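Local coordinates for sigma-C capsid protein (Avian reovirus, PDB 2VRS) that attaches avian reovirus to host cells as a trimeric capsid fibre and induces apoptosis of the cell, at residues Q84-A89 with T98-V103. Residues are numbered along the deposited sequence; the frame is centred on the assembly and turned at random.
Sequences QFRWMA and TIDMTV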
# COMPACT_ATOMS: atom_id res chain seq x y z
N GLN C 84 -13.66 0.63 -20.83
CA GLN C 84 -13.59 0.03 -22.17
C GLN C 84 -13.57 1.21 -23.16
O GLN C 84 -14.45 2.09 -23.13
CB GLN C 84 -14.82 -0.85 -22.43
CG GLN C 84 -14.94 -1.98 -21.42
CD GLN C 84 -16.22 -2.74 -21.62
OE1 GLN C 84 -17.04 -2.85 -20.70
NE2 GLN C 84 -16.43 -3.24 -22.82
N PHE C 85 -12.51 1.27 -23.96
CA PHE C 85 -12.39 2.29 -25.00
C PHE C 85 -11.56 1.82 -26.19
O PHE C 85 -10.98 0.73 -26.16
CB PHE C 85 -11.84 3.58 -24.38
CG PHE C 85 -10.55 3.39 -23.60
CD1 PHE C 85 -9.32 3.44 -24.25
CD2 PHE C 85 -10.58 3.18 -22.21
CE1 PHE C 85 -8.12 3.28 -23.52
CE2 PHE C 85 -9.38 3.02 -21.47
CZ PHE C 85 -8.16 3.06 -22.13
N ARG C 86 -11.50 2.64 -27.22
CA ARG C 86 -10.67 2.37 -28.38
C ARG C 86 -9.44 3.28 -28.41
O ARG C 86 -9.53 4.47 -28.07
CB ARG C 86 -11.51 2.50 -29.66
CG ARG C 86 -12.69 1.51 -29.69
CD ARG C 86 -12.23 0.13 -30.10
NE ARG C 86 -12.42 -0.13 -31.53
CZ ARG C 86 -11.58 0.24 -32.50
NH1 ARG C 86 -10.46 0.90 -32.22
NH2 ARG C 86 -11.86 -0.06 -33.77
N TRP C 87 -8.31 2.73 -28.82
CA TRP C 87 -7.06 3.51 -28.78
C TRP C 87 -6.33 3.30 -30.09
O TRP C 87 -6.05 2.15 -30.47
CB TRP C 87 -6.17 2.99 -27.63
CG TRP C 87 -5.20 3.97 -27.10
CD1 TRP C 87 -4.67 5.06 -27.75
CD2 TRP C 87 -4.62 3.96 -25.79
NE1 TRP C 87 -3.79 5.73 -26.91
CE2 TRP C 87 -3.76 5.09 -25.70
CE3 TRP C 87 -4.77 3.12 -24.65
CZ2 TRP C 87 -3.04 5.39 -24.52
CZ3 TRP C 87 -4.04 3.42 -23.48
CH2 TRP C 87 -3.21 4.56 -23.42
N MET C 88 -6.04 4.39 -30.80
CA MET C 88 -5.27 4.23 -32.04
C MET C 88 -3.81 4.29 -31.64
O MET C 88 -3.33 5.31 -31.15
CB MET C 88 -5.62 5.32 -33.07
CG MET C 88 -5.00 5.01 -34.44
SD MET C 88 -4.93 6.50 -35.46
CE MET C 88 -3.87 7.60 -34.49
N ALA C 89 -3.12 3.17 -31.80
CA ALA C 89 -1.72 3.14 -31.48
C ALA C 89 -0.92 3.50 -32.74
O ALA C 89 -1.27 3.08 -33.84
CB ALA C 89 -1.33 1.75 -31.04
N THR C 98 -0.78 2.71 -38.39
CA THR C 98 -1.50 2.81 -37.11
C THR C 98 -2.41 1.57 -36.97
O THR C 98 -2.68 0.86 -37.95
CB THR C 98 -2.38 4.07 -37.04
OG1 THR C 98 -3.32 4.06 -38.12
CG2 THR C 98 -1.55 5.36 -37.15
N ILE C 99 -2.84 1.28 -35.74
CA ILE C 99 -3.69 0.13 -35.52
C ILE C 99 -4.63 0.46 -34.41
O ILE C 99 -4.23 1.04 -33.39
CB ILE C 99 -2.87 -1.19 -35.25
CG1 ILE C 99 -3.82 -2.43 -35.23
CG2 ILE C 99 -2.04 -1.07 -33.98
CD1 ILE C 99 -3.08 -3.75 -35.40
N ASP C 100 -5.90 0.15 -34.64
CA ASP C 100 -6.96 0.41 -33.70
C ASP C 100 -7.06 -0.70 -32.67
O ASP C 100 -7.36 -1.87 -33.01
CB ASP C 100 -8.29 0.53 -34.44
CG ASP C 100 -8.45 1.90 -35.11
OD1 ASP C 100 -7.73 2.87 -34.76
OD2 ASP C 100 -9.32 1.99 -36.00
N MET C 101 -6.81 -0.34 -31.42
CA MET C 101 -6.88 -1.29 -30.31
C MET C 101 -8.16 -1.15 -29.52
O MET C 101 -8.57 -0.06 -29.12
CB MET C 101 -5.70 -1.06 -29.33
CG MET C 101 -4.32 -1.12 -29.98
SD MET C 101 -3.94 -2.64 -30.89
CE MET C 101 -3.77 -3.78 -29.49
N THR C 102 -8.80 -2.29 -29.25
CA THR C 102 -9.86 -2.32 -28.27
C THR C 102 -9.24 -2.57 -26.89
O THR C 102 -8.52 -3.56 -26.67
CB THR C 102 -10.84 -3.45 -28.63
OG1 THR C 102 -11.42 -3.11 -29.90
CG2 THR C 102 -11.93 -3.64 -27.58
N VAL C 103 -9.49 -1.64 -25.98
CA VAL C 103 -8.76 -1.65 -24.68
C VAL C 103 -9.74 -1.85 -23.54
O VAL C 103 -10.76 -1.18 -23.46
CB VAL C 103 -7.99 -0.33 -24.41
CG1 VAL C 103 -7.31 -0.39 -23.02
CG2 VAL C 103 -6.95 -0.03 -25.53
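Val103 sits over one face of the Phe85 ring, its CB 4.1 Å from the ring centroid and 26° off the normal, a CH-pi contact between two residues that form a hydrogen-bonded pair of the antiparallel ladder. The ring reaches this place because chi1 of 53° sets CG between the backbone N and the carbonyl carbon, bringing CE1 and CZ alongside CB and CG1 of the valine. The other methyl of Val103, CG2, meets the indole of Trp87 at its edge and lies 3.8 Å from Trp87 CB, so one branched side chain serves two aromatic neighbours. The rest of the indole turns from the partner strand; its NE1 is hydrogen-bonded to the backbone carbonyl of Asp134, and its ring stands edge-to-face to Phe133. Both strands form a beta hairpin in the C-terminal beta-barrel domain of the fibre, where Phe85, Trp87, Ala89, Ile99, Met101 and Val103 share the buried face. Six backbone hydrogen bonds join the two strands, among them Met101 N to Trp87 O at 2.8 Å. On the other face, bends at chi2 and chi3 fold Arg86 past Thr102, its CD 3.3 Å from Thr102 OG1, and bring the guanidinium edge up to the Asp100 side chain, Arg86 NH1 lying 3.1 Å from Asp100 CB. The carboxylate, its plane turned 61° from the guanidinium, is reached only by a long salt bridge, 4.0 Å between Arg86 NH2 and Asp100 OD2. Beyond it, Met88 CG touches Asp100 OD1, while Met88 SD rests 3.9 Å from Thr98 CG2.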